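Local coordinates for scaffolding protein (Clostridium cellulolyticum, PDB 1G43) that probably attaches the cellulosome to crystalline cellulose through its family IIIa carbohydrate-binding domain, a calcium-containing beta-sandwich, at residues N125-Q128 / S129-W132. Sequence-based numbering, arbitrary orientation.
Sequences NFDQ and SNDW. With CA (calcium ion), chain B.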
ATOM      1  N   ASN A 125      17.853 -10.855   3.497  1.00 20.46           N
ATOM      2  CA  ASN A 125      17.723  -9.421   3.618  1.00 22.85           C
ATOM      3  C   ASN A 125      17.567  -8.659   2.318  1.00 23.39           C
ATOM      4  O   ASN A 125      18.196  -8.989   1.333  1.00 24.55           O
ATOM      5  CB  ASN A 125      18.956  -8.859   4.347  1.00 24.34           C
ATOM      6  CG  ASN A 125      18.844  -8.926   5.871  1.00 26.85           C
ATOM      7  OD1 ASN A 125      18.126  -9.758   6.439  1.00 27.56           O
ATOM      8  ND2 ASN A 125      19.571  -8.038   6.540  1.00 28.51           N
ATOM      9  N   PHE A 126      16.719  -7.637   2.349  1.00 22.14           N
ATOM     10  CA  PHE A 126      16.503  -6.741   1.228  1.00 22.05           C
ATOM     11  C   PHE A 126      17.409  -5.579   1.600  1.00 22.59           C
ATOM     12  O   PHE A 126      17.950  -5.528   2.707  1.00 22.29           O
ATOM     13  CB  PHE A 126      15.081  -6.144   1.194  1.00 22.58           C
ATOM     14  CG  PHE A 126      13.995  -7.095   0.777  1.00 23.55           C
ATOM     15  CD1 PHE A 126      13.179  -7.683   1.720  1.00 22.75           C
ATOM     16  CD2 PHE A 126      13.737  -7.332  -0.570  1.00 23.62           C
ATOM     17  CE1 PHE A 126      12.114  -8.490   1.330  1.00 25.16           C
ATOM     18  CE2 PHE A 126      12.667  -8.141  -0.966  1.00 23.43           C
ATOM     19  CZ  PHE A 126      11.861  -8.715  -0.018  1.00 23.24           C
ATOM     20  N   ASP A 127      17.560  -4.649   0.665  1.00 22.67           N
ATOM     21  CA  ASP A 127      18.322  -3.427   0.885  1.00 22.68           C
ATOM     22  C   ASP A 127      17.241  -2.398   0.585  1.00 21.88           C
ATOM     23  O   ASP A 127      16.940  -2.113  -0.569  1.00 21.88           O
ATOM     24  CB  ASP A 127      19.484  -3.307  -0.113  1.00 24.77           C
ATOM     25  CG  ASP A 127      20.180  -1.926  -0.071  1.00 26.76           C
ATOM     26  OD1 ASP A 127      19.853  -1.074   0.789  1.00 28.76           O
ATOM     27  OD2 ASP A 127      21.067  -1.698  -0.923  1.00 29.19           O
ATOM     28  N   GLN A 128      16.625  -1.873   1.622  1.00 20.36           N
ATOM     29  CA  GLN A 128      15.577  -0.908   1.409  1.00 21.92           C
ATOM     30  C   GLN A 128      16.092   0.457   1.009  1.00 22.61           C
ATOM     31  O   GLN A 128      15.340   1.262   0.469  1.00 22.00           O
ATOM     32  CB  GLN A 128      14.749  -0.756   2.664  1.00 21.89           C
ATOM     33  CG  GLN A 128      14.158  -2.037   3.144  1.00 21.32           C
ATOM     34  CD  GLN A 128      12.942  -1.775   3.977  1.00 22.33           C
ATOM     35  OE1 GLN A 128      11.851  -1.628   3.432  1.00 21.18           O
ATOM     36  NE2 GLN A 128      13.122  -1.669   5.307  1.00 19.56           N
ATOM     37  N   SER A 129      17.378   0.706   1.259  1.00 23.10           N
ATOM     38  CA  SER A 129      17.925   2.015   0.967  1.00 23.98           C
ATOM     39  C   SER A 129      17.880   2.413  -0.493  1.00 24.34           C
ATOM     40  O   SER A 129      17.990   3.595  -0.790  1.00 25.31           O
ATOM     41  CB  SER A 129      19.355   2.186   1.543  1.00 26.23           C
ATOM     42  OG  SER A 129      20.383   1.613   0.748  1.00 27.36           O
ATOM     43  N   ASN A 130      17.725   1.460  -1.405  1.00 23.06           N
ATOM     44  CA  ASN A 130      17.621   1.824  -2.830  1.00 22.42           C
ATOM     45  C   ASN A 130      16.198   1.547  -3.345  1.00 21.41           C
ATOM     46  O   ASN A 130      15.991   1.186  -4.501  1.00 20.08           O
ATOM     47  CB  ASN A 130      18.653   1.071  -3.679  1.00 21.83           C
ATOM     48  CG  ASN A 130      18.534  -0.424  -3.544  1.00 22.53           C
ATOM     49  OD1 ASN A 130      17.695  -0.903  -2.823  1.00 21.75           O
ATOM     50  ND2 ASN A 130      19.381  -1.164  -4.250  1.00 21.89           N
ATOM     51  N   ASP A 131      15.237   1.698  -2.440  1.00 20.46           N
ATOM     52  CA  ASP A 131      13.826   1.542  -2.744  1.00 20.82           C
ATOM     53  C   ASP A 131      13.173   2.919  -2.825  1.00 21.28           C
ATOM     54  O   ASP A 131      13.204   3.727  -1.890  1.00 20.53           O
ATOM     55  CB  ASP A 131      13.108   0.697  -1.689  1.00 18.84           C
ATOM     56  CG  ASP A 131      13.577  -0.735  -1.690  1.00 19.14           C
ATOM     57  OD1 ASP A 131      14.296  -1.124  -2.624  1.00 18.06           O
ATOM     58  OD2 ASP A 131      13.227  -1.475  -0.759  1.00 19.85           O
ATOM     59  N   TRP A 132      12.573   3.160  -3.976  1.00 22.98           N
ATOM     60  CA  TRP A 132      11.896   4.386  -4.282  1.00 22.63           C
ATOM     61  C   TRP A 132      10.862   4.803  -3.238  1.00 22.42           C
ATOM     62  O   TRP A 132      10.831   5.955  -2.847  1.00 21.48           O
ATOM     63  CB  TRP A 132      11.222   4.243  -5.639  1.00 25.56           C
ATOM     64  CG  TRP A 132      10.877   5.535  -6.241  1.00 28.14           C
ATOM     65  CD1 TRP A 132      11.708   6.362  -6.943  1.00 29.55           C
ATOM     66  CD2 TRP A 132       9.611   6.196  -6.172  1.00 28.93           C
ATOM     67  NE1 TRP A 132      11.035   7.496  -7.318  1.00 30.08           N
ATOM     68  CE2 TRP A 132       9.744   7.420  -6.855  1.00 29.67           C
ATOM     69  CE3 TRP A 132       8.375   5.870  -5.600  1.00 29.66           C
ATOM     70  CZ2 TRP A 132       8.691   8.316  -6.978  1.00 28.86           C
ATOM     71  CZ3 TRP A 132       7.332   6.755  -5.723  1.00 29.98           C
ATOM     72  CH2 TRP A 132       7.496   7.969  -6.410  1.00 31.09           C
TER
HETATM   73 CA    CA B 200      16.113  -2.821  -2.809  1.00 20.04          CA
HETATM   74  O   HOH W   1      11.277  -0.699   0.949  1.00 13.93           O
HETATM   75  O   HOH W   2      14.196  -3.840  -1.094  1.00 13.77           O
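With CG turned away from its own nitrogen (chi1 171°), Asp127 reaches forward along the chain to Ser129, whereas Asn130 places CG between its nitrogen and carbonyl carbon (chi1 57°) and so swings OD1 back over the start of the turn. Ser129 OG donates to the syn lone pair of Asp127 OD1, 2.7 Å away, and Ser129 N adds a weak second bond to the same oxygen. Residues 128-131 form a type I beta-turn, closed by Asp131 N, which bonds to Gln128 O at 2.9 Å from above the carbonyl plane. Asp127 O and Asn130 OD1 approach to 2.7 Å as ligands of one calcium ion, each bound at 2.5 Å, and the charge of the metal would offset their repulsion. The Asp127 carboxylate stacks loosely on the Asn130 amide, their planes 24° apart, without taking part in the coordination. Asp131 divides its labour, OD1 binding calcium while OD2 accepts from two waters, one itself a calcium ligand and the other bridging Asp131 OD2 and Gln128 OE1 at 2.7 Å from each oxygen. The NE2 of the same amide hydrogen-bonds to Ser15 OG and Pro16 O. Thr48 and Asp50, just beyond strand 41-47, complete the protein ligands of a calcium site that ties strand 126-127 and the turn following it to the segment just after strand 41-47 in the family 3 carbohydrate-binding beta-sandwich.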